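PDB 5JS4: phiAB6 tailspike from Unidentified phage, which probably binds and fragments the exopolysaccharide of Acinetobacter baumannii as the trimeric beta-helical tailspike of a phage. Local coordinates for residues I367-V378 against A390-Y401. Sequence-based numbering, arbitrary orientation.
Sequences ITLINFYNQIVV and AWLYYSQNAGIY
Tyr373 lays its ring over Asn397: CB of Asn397 sits 3.5 Å from the ring centroid of Tyr373, over one face, and the Asn397 amide is stacked on the ring with the two planes only 7° apart. Asn397 gets there with CG anti to its backbone N (chi1 -176°), a turn that also presents OD1 to the neighbouring asparagine. Asn374 ND2 donates to Asn397 OD1 at 2.8 Å, in the carbonyl plane on a lone pair, although the two amides are twisted 64° apart. The Tyr373 carbonyl takes two N-H groups, Asn397 N and Ala398 N, from the same face of its plane.

On the inner side of the bend, Gln375 reaches back extended. Its NE2 bonds Asn371 O of its own segment at 2.8 Å and, weakly, Tyr393 O, while OE1 lies 3.3 Å from Leu392 CB and accepts from a water that also meets Ser395 N.

These are successive coils of the parallel beta-helix of a pectate lyase-like domain: strands 367-370 and 390-393 run parallel, their axes approaching to 4.7 Å, and a second ladder resumes at Asn374 and Ala398, one residue out of register because the turn of 390-401 is longer. Leu369 and Leu392 lie side by side in the interior, CD1 of Leu369 3.8 Å from CD2 of Leu392, and Phe354 of the preceding coil packs against Leu369.

Outside, Ile370 CG2 lies alongside Tyr394 CD2, and Asn371 OD1 meets the edge of the same ring. Asn371 ND2 bonds Cys344 O and a bound malonic acid molecule, probably from the crystallisation liquor, in a pocket shared with Tyr310 and Arg343; Tyr393 OH bonds Tyr360 OH of the second subunit.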
ATOM      1  N   ILE A 367     -15.559  13.534 -11.059  1.00 11.05           N
ATOM      2  CA  ILE A 367     -15.828  14.058 -12.390  1.00 11.14           C
ATOM      3  C   ILE A 367     -16.064  12.936 -13.393  1.00 11.09           C
ATOM      4  O   ILE A 367     -15.574  11.813 -13.231  1.00 10.66           O
ATOM      5  CB  ILE A 367     -14.704  14.995 -12.896  1.00 11.65           C
ATOM      6  CG1 ILE A 367     -13.382  14.239 -13.109  1.00 12.15           C
ATOM      7  CG2 ILE A 367     -14.522  16.158 -11.927  1.00 11.96           C
ATOM      8  CD1 ILE A 367     -12.314  15.059 -13.805  1.00 12.33           C
ATOM      9  N   THR A 368     -16.836  13.267 -14.421  1.00 11.28           N
ATOM     10  CA  THR A 368     -17.070  12.392 -15.555  1.00 11.14           C
ATOM     11  C   THR A 368     -16.836  13.218 -16.808  1.00 11.38           C
ATOM     12  O   THR A 368     -17.521  14.218 -17.024  1.00 11.26           O
ATOM     13  CB  THR A 368     -18.505  11.845 -15.541  1.00 11.72           C
ATOM     14  OG1 THR A 368     -18.731  11.158 -14.309  1.00 12.66           O
ATOM     15  CG2 THR A 368     -18.740  10.885 -16.700  1.00 12.19           C
ATOM     16  N   LEU A 369     -15.862  12.807 -17.617  1.00 11.56           N
ATOM     17  CA  LEU A 369     -15.514  13.523 -18.845  1.00 12.03           C
ATOM     18  C   LEU A 369     -15.655  12.594 -20.035  1.00 12.79           C
ATOM     19  O   LEU A 369     -15.207  11.447 -19.990  1.00 12.63           O
ATOM     20  CB  LEU A 369     -14.094  14.078 -18.777  1.00 12.43           C
ATOM     21  CG  LEU A 369     -13.802  15.018 -17.602  1.00 12.69           C
ATOM     22  CD1 LEU A 369     -12.362  15.495 -17.654  1.00 13.05           C
ATOM     23  CD2 LEU A 369     -14.742  16.212 -17.582  1.00 12.80           C
ATOM     24  N   ILE A 370     -16.283  13.105 -21.093  1.00 13.23           N
ATOM     25  CA  ILE A 370     -16.678  12.294 -22.244  1.00 13.45           C
ATOM     26  C   ILE A 370     -16.198  12.948 -23.542  1.00 13.82           C
ATOM     27  O   ILE A 370     -16.520  14.104 -23.818  1.00 14.15           O
ATOM     28  CB  ILE A 370     -18.209  12.099 -22.291  1.00 14.50           C
ATOM     29  CG1 ILE A 370     -18.754  11.643 -20.928  1.00 14.82           C
ATOM     30  CG2 ILE A 370     -18.591  11.080 -23.356  1.00 14.84           C
ATOM     31  CD1 ILE A 370     -19.215  12.767 -20.025  1.00 16.08           C
ATOM     32  N   ASN A 371     -15.453  12.181 -24.337  1.00 13.76           N
ATOM     33  CA  ASN A 371     -14.812  12.666 -25.567  1.00 13.65           C
ATOM     34  C   ASN A 371     -13.709  13.681 -25.238  1.00 14.10           C
ATOM     35  O   ASN A 371     -13.053  13.546 -24.206  1.00 14.35           O
ATOM     36  CB  ASN A 371     -15.844  13.197 -26.581  1.00 14.47           C
ATOM     37  CG  ASN A 371     -16.895  12.162 -26.938  1.00 15.47           C
ATOM     38  OD1 ASN A 371     -16.582  10.985 -27.127  1.00 17.00           O
ATOM     39  ND2 ASN A 371     -18.145  12.593 -27.034  1.00 16.36           N
ATOM     40  N   PHE A 372     -13.511  14.678 -26.101  1.00 13.99           N
ATOM     41  CA  PHE A 372     -12.369  15.604 -26.048  1.00 13.65           C
ATOM     42  C   PHE A 372     -11.079  14.944 -26.537  1.00 14.12           C
ATOM     43  O   PHE A 372     -10.970  13.718 -26.605  1.00 14.39           O
ATOM     44  CB  PHE A 372     -12.137  16.204 -24.651  1.00 13.86           C
ATOM     45  CG  PHE A 372     -13.267  17.055 -24.149  1.00 13.40           C
ATOM     46  CD1 PHE A 372     -13.400  18.375 -24.562  1.00 13.77           C
ATOM     47  CD2 PHE A 372     -14.182  16.548 -23.236  1.00 13.01           C
ATOM     48  CE1 PHE A 372     -14.434  19.166 -24.088  1.00 13.45           C
ATOM     49  CE2 PHE A 372     -15.217  17.332 -22.760  1.00 12.85           C
ATOM     50  CZ  PHE A 372     -15.345  18.641 -23.186  1.00 13.31           C
ATOM     51  N   TYR A 373     -10.107  15.783 -26.876  1.00 14.19           N
ATOM     52  CA  TYR A 373      -8.802  15.337 -27.350  1.00 15.16           C
ATOM     53  C   TYR A 373      -7.942  14.993 -26.134  1.00 14.86           C
ATOM     54  O   TYR A 373      -7.664  13.820 -25.877  1.00 14.96           O
ATOM     55  CB  TYR A 373      -8.176  16.435 -28.217  1.00 16.03           C
ATOM     56  CG  TYR A 373      -6.885  16.062 -28.901  1.00 16.92           C
ATOM     57  CD1 TYR A 373      -6.882  15.203 -29.995  1.00 17.20           C
ATOM     58  CD2 TYR A 373      -5.670  16.595 -28.479  1.00 17.19           C
ATOM     59  CE1 TYR A 373      -5.702  14.869 -30.638  1.00 18.51           C
ATOM     60  CE2 TYR A 373      -4.483  16.264 -29.115  1.00 18.27           C
ATOM     61  CZ  TYR A 373      -4.507  15.403 -30.196  1.00 18.33           C
ATOM     62  OH  TYR A 373      -3.332  15.072 -30.834  1.00 22.18           O
ATOM     63  N   ASN A 374      -7.536  16.021 -25.392  1.00 14.97           N
ATOM     64  CA  ASN A 374      -7.026  15.860 -24.041  1.00 14.59           C
ATOM     65  C   ASN A 374      -8.134  16.282 -23.096  1.00 14.30           C
ATOM     66  O   ASN A 374      -8.715  17.353 -23.259  1.00 15.18           O
ATOM     67  CB  ASN A 374      -5.781  16.724 -23.806  1.00 15.24           C
ATOM     68  CG  ASN A 374      -4.621  16.346 -24.710  1.00 15.88           C
ATOM     69  OD1 ASN A 374      -3.966  17.215 -25.292  1.00 18.86           O
ATOM     70  ND2 ASN A 374      -4.353  15.055 -24.827  1.00 14.43           N
ATOM     71  N   GLN A 375      -8.451  15.447 -22.116  1.00 13.92           N
ATOM     72  CA  GLN A 375      -9.537  15.777 -21.201  1.00 14.03           C
ATOM     73  C   GLN A 375      -9.043  16.736 -20.121  1.00 14.13           C
ATOM     74  O   GLN A 375      -9.576  17.836 -19.979  1.00 16.20           O
ATOM     75  CB  GLN A 375     -10.185  14.509 -20.648  1.00 14.11           C
ATOM     76  CG  GLN A 375     -11.013  13.806 -21.716  1.00 14.39           C
ATOM     77  CD  GLN A 375     -11.524  12.442 -21.310  1.00 14.08           C
ATOM     78  OE1 GLN A 375     -10.880  11.722 -20.546  1.00 14.70           O
ATOM     79  NE2 GLN A 375     -12.681  12.064 -21.841  1.00 14.29           N
ATOM     80  N   ILE A 376      -7.998  16.344 -19.404  1.00 14.09           N
ATOM     81  CA  ILE A 376      -7.355  17.217 -18.431  1.00 14.21           C
ATOM     82  C   ILE A 376      -5.998  17.640 -18.978  1.00 14.50           C
ATOM     83  O   ILE A 376      -5.139  16.801 -19.228  1.00 15.27           O
ATOM     84  CB  ILE A 376      -7.162  16.507 -17.076  1.00 14.18           C
ATOM     85  CG1 ILE A 376      -8.514  16.053 -16.502  1.00 14.98           C
ATOM     86  CG2 ILE A 376      -6.419  17.409 -16.095  1.00 14.17           C
ATOM     87  CD1 ILE A 376      -9.419  17.165 -16.016  1.00 14.55           C
ATOM     88  N   VAL A 377      -5.819  18.944 -19.169  1.00 14.92           N
ATOM     89  CA  VAL A 377      -4.551  19.495 -19.624  1.00 15.07           C
ATOM     90  C   VAL A 377      -3.881  20.173 -18.438  1.00 14.70           C
ATOM     91  O   VAL A 377      -4.333  21.219 -17.978  1.00 14.92           O
ATOM     92  CB  VAL A 377      -4.750  20.507 -20.772  1.00 15.39           C
ATOM     93  CG1 VAL A 377      -3.418  21.103 -21.212  1.00 15.85           C
ATOM     94  CG2 VAL A 377      -5.441  19.835 -21.949  1.00 15.67           C
ATOM     95  N   VAL A 378      -2.811  19.565 -17.940  1.00 14.93           N
ATOM     96  CA  VAL A 378      -2.066  20.120 -16.817  1.00 15.06           C
ATOM     97  C   VAL A 378      -1.039  21.104 -17.352  1.00 15.52           C
ATOM     98  O   VAL A 378      -0.255  20.759 -18.232  1.00 16.81           O
ATOM     99  CB  VAL A 378      -1.333  19.025 -16.017  1.00 16.16           C
ATOM    100  CG1 VAL A 378      -0.589  19.638 -14.837  1.00 17.07           C
ATOM    101  CG2 VAL A 378      -2.314  17.963 -15.536  1.00 16.16           C
ATOM    102  N   ALA A 390     -12.733   9.592 -10.971  1.00 11.05           N
ATOM    103  CA  ALA A 390     -12.973  10.159 -12.284  1.00 11.10           C
ATOM    104  C   ALA A 390     -13.291   9.059 -13.278  1.00 10.85           C
ATOM    105  O   ALA A 390     -12.618   8.027 -13.306  1.00 10.94           O
ATOM    106  CB  ALA A 390     -11.759  10.941 -12.745  1.00 11.87           C
ATOM    107  N   TRP A 391     -14.327   9.291 -14.079  1.00 10.97           N
ATOM    108  CA  TRP A 391     -14.682   8.406 -15.181  1.00 10.96           C
ATOM    109  C   TRP A 391     -14.358   9.156 -16.462  1.00 11.00           C
ATOM    110  O   TRP A 391     -15.020  10.133 -16.804  1.00 11.61           O
ATOM    111  CB  TRP A 391     -16.152   7.983 -15.082  1.00 11.58           C
ATOM    112  CG  TRP A 391     -16.441   7.298 -13.767  1.00 11.40           C
ATOM    113  CD1 TRP A 391     -15.592   6.482 -13.074  1.00 11.40           C
ATOM    114  CD2 TRP A 391     -17.644   7.374 -12.988  1.00 11.30           C
ATOM    115  NE1 TRP A 391     -16.183   6.051 -11.915  1.00 11.19           N
ATOM    116  CE2 TRP A 391     -17.442   6.583 -11.835  1.00 11.16           C
ATOM    117  CE3 TRP A 391     -18.867   8.036 -13.146  1.00 11.77           C
ATOM    118  CZ2 TRP A 391     -18.417   6.437 -10.846  1.00 11.12           C
ATOM    119  CZ3 TRP A 391     -19.837   7.889 -12.161  1.00 11.94           C
ATOM    120  CH2 TRP A 391     -19.605   7.094 -11.028  1.00 11.31           C
ATOM    121  N   LEU A 392     -13.305   8.702 -17.138  1.00 11.24           N
ATOM    122  CA  LEU A 392     -12.718   9.416 -18.266  1.00 11.63           C
ATOM    123  C   LEU A 392     -12.873   8.565 -19.519  1.00 12.18           C
ATOM    124  O   LEU A 392     -12.082   7.656 -19.766  1.00 12.23           O
ATOM    125  CB  LEU A 392     -11.244   9.724 -17.975  1.00 11.83           C
ATOM    126  CG  LEU A 392     -10.982  10.560 -16.715  1.00 12.08           C
ATOM    127  CD1 LEU A 392      -9.492  10.806 -16.530  1.00 12.23           C
ATOM    128  CD2 LEU A 392     -11.737  11.881 -16.749  1.00 12.21           C
ATOM    129  N   TYR A 393     -13.909   8.870 -20.297  1.00 12.50           N
ATOM    130  CA  TYR A 393     -14.338   8.017 -21.401  1.00 12.77           C
ATOM    131  C   TYR A 393     -14.112   8.682 -22.760  1.00 13.18           C
ATOM    132  O   TYR A 393     -14.383   9.869 -22.940  1.00 13.47           O
ATOM    133  CB  TYR A 393     -15.826   7.675 -21.260  1.00 13.58           C
ATOM    134  CG  TYR A 393     -16.169   6.552 -20.293  1.00 13.90           C
ATOM    135  CD1 TYR A 393     -15.630   6.507 -19.006  1.00 14.61           C
ATOM    136  CD2 TYR A 393     -17.077   5.556 -20.653  1.00 14.50           C
ATOM    137  CE1 TYR A 393     -15.963   5.493 -18.123  1.00 14.70           C
ATOM    138  CE2 TYR A 393     -17.419   4.541 -19.770  1.00 15.01           C
ATOM    139  CZ  TYR A 393     -16.858   4.514 -18.506  1.00 14.89           C
ATOM    140  OH  TYR A 393     -17.184   3.512 -17.620  1.00 16.43           O
ATOM    141  N   TYR A 394     -13.620   7.890 -23.708  1.00 13.67           N
ATOM    142  CA  TYR A 394     -13.582   8.248 -25.136  1.00 14.35           C
ATOM    143  C   TYR A 394     -12.639   9.395 -25.521  1.00 14.91           C
ATOM    144  O   TYR A 394     -12.827  10.005 -26.576  1.00 16.22           O
ATOM    145  CB  TYR A 394     -14.991   8.563 -25.680  1.00 15.37           C
ATOM    146  CG  TYR A 394     -16.118   7.672 -25.193  1.00 16.05           C
ATOM    147  CD1 TYR A 394     -15.934   6.307 -24.993  1.00 16.83           C
ATOM    148  CD2 TYR A 394     -17.381   8.202 -24.955  1.00 16.15           C
ATOM    149  CE1 TYR A 394     -16.974   5.502 -24.551  1.00 18.22           C
ATOM    150  CE2 TYR A 394     -18.427   7.408 -24.518  1.00 17.04           C
ATOM    151  CZ  TYR A 394     -18.221   6.060 -24.315  1.00 17.28           C
ATOM    152  OH  TYR A 394     -19.262   5.276 -23.876  1.00 19.51           O
ATOM    153  N   SER A 395     -11.621   9.685 -24.710  1.00 14.90           N
ATOM    154  CA  SER A 395     -10.632  10.697 -25.106  1.00 15.02           C
ATOM    155  C   SER A 395      -9.945  10.264 -26.398  1.00 16.05           C
ATOM    156  O   SER A 395      -9.758   9.074 -26.642  1.00 16.65           O
ATOM    157  CB  SER A 395      -9.590  10.946 -24.013  1.00 15.73           C
ATOM    158  OG  SER A 395      -8.860   9.774 -23.716  1.00 16.15           O
ATOM    159  N   GLN A 396      -9.582  11.233 -27.228  1.00 16.17           N
ATOM    160  CA  GLN A 396      -8.978  10.933 -28.525  1.00 17.17           C
ATOM    161  C   GLN A 396      -7.454  10.855 -28.448  1.00 18.08           C
ATOM    162  O   GLN A 396      -6.826  10.186 -29.267  1.00 20.62           O
ATOM    163  CB  GLN A 396      -9.420  11.970 -29.555  1.00 18.53           C
ATOM    164  CG  GLN A 396     -10.914  11.906 -29.852  1.00 19.82           C
ATOM    165  CD  GLN A 396     -11.589  13.266 -29.869  1.00 19.48           C
ATOM    166  OE1 GLN A 396     -10.936  14.302 -29.993  1.00 20.34           O
ATOM    167  NE2 GLN A 396     -12.912  13.267 -29.734  1.00 20.86           N
ATOM    168  N   ASN A 397      -6.865  11.533 -27.465  1.00 16.88           N
ATOM    169  CA  ASN A 397      -5.413  11.546 -27.293  1.00 16.50           C
ATOM    170  C   ASN A 397      -4.988  11.089 -25.900  1.00 16.36           C
ATOM    171  O   ASN A 397      -4.151  10.196 -25.762  1.00 16.56           O
ATOM    172  CB  ASN A 397      -4.862  12.946 -27.564  1.00 17.26           C
ATOM    173  CG  ASN A 397      -3.346  12.999 -27.507  1.00 17.89           C
ATOM    174  OD1 ASN A 397      -2.768  13.675 -26.652  1.00 19.83           O
ATOM    175  ND2 ASN A 397      -2.694  12.275 -28.407  1.00 18.14           N
ATOM    176  N   ALA A 398      -5.555  11.715 -24.873  1.00 15.67           N
ATOM    177  CA  ALA A 398      -5.211  11.380 -23.493  1.00 14.75           C
ATOM    178  C   ALA A 398      -6.300  11.802 -22.518  1.00 14.16           C
ATOM    179  O   ALA A 398      -6.976  12.808 -22.722  1.00 14.73           O
ATOM    180  CB  ALA A 398      -3.889  12.024 -23.105  1.00 15.60           C
ATOM    181  N   GLY A 399      -6.467  11.024 -21.453  1.00 14.62           N
ATOM    182  CA  GLY A 399      -7.325  11.430 -20.348  1.00 13.90           C
ATOM    183  C   GLY A 399      -6.693  12.591 -19.599  1.00 13.48           C
ATOM    184  O   GLY A 399      -7.356  13.580 -19.291  1.00 13.56           O
ATOM    185  N   ILE A 400      -5.400  12.457 -19.310  1.00 13.04           N
ATOM    186  CA  ILE A 400      -4.633  13.480 -18.604  1.00 13.09           C
ATOM    187  C   ILE A 400      -3.318  13.703 -19.346  1.00 13.40           C
ATOM    188  O   ILE A 400      -2.578  12.753 -19.599  1.00 12.97           O
ATOM    189  CB  ILE A 400      -4.338  13.060 -17.147  1.00 13.59           C
ATOM    190  CG1 ILE A 400      -5.643  12.742 -16.407  1.00 13.80           C
ATOM    191  CG2 ILE A 400      -3.569  14.156 -16.421  1.00 13.97           C
ATOM    192  CD1 ILE A 400      -5.451  12.030 -15.084  1.00 13.77           C
ATOM    193  N   TYR A 401      -3.037  14.959 -19.688  1.00 13.63           N
ATOM    194  CA  TYR A 401      -1.834  15.321 -20.433  1.00 13.96           C
ATOM    195  C   TYR A 401      -1.045  16.403 -19.701  1.00 14.05           C
ATOM    196  O   TYR A 401      -1.597  17.445 -19.351  1.00 15.87           O
ATOM    197  CB  TYR A 401      -2.202  15.810 -21.836  1.00 14.63           C
ATOM    198  CG  TYR A 401      -1.029  16.367 -22.618  1.00 15.79           C
ATOM    199  CD1 TYR A 401       0.146  15.636 -22.760  1.00 16.90           C
ATOM    200  CD2 TYR A 401      -1.097  17.623 -23.221  1.00 17.17           C
ATOM    201  CE1 TYR A 401       1.222  16.139 -23.473  1.00 17.53           C
ATOM    202  CE2 TYR A 401      -0.025  18.132 -23.938  1.00 17.82           C
ATOM    203  CZ  TYR A 401       1.131  17.385 -24.061  1.00 17.65           C
ATOM    204  OH  TYR A 401       2.201  17.881 -24.770  1.00 19.34           O
TER
HETATM  205  O   HOH W   1     -14.238  10.794 -28.936  1.00 25.16           O
HETATM  206  O   HOH W   2     -14.290  15.538 -28.818  1.00 18.02           O
HETATM  207  O   HOH W   3     -10.678   9.094 -21.824  1.00 19.33           O
HETATM  208  O   HOH W   4       0.026  19.795 -20.738  1.00 19.58           O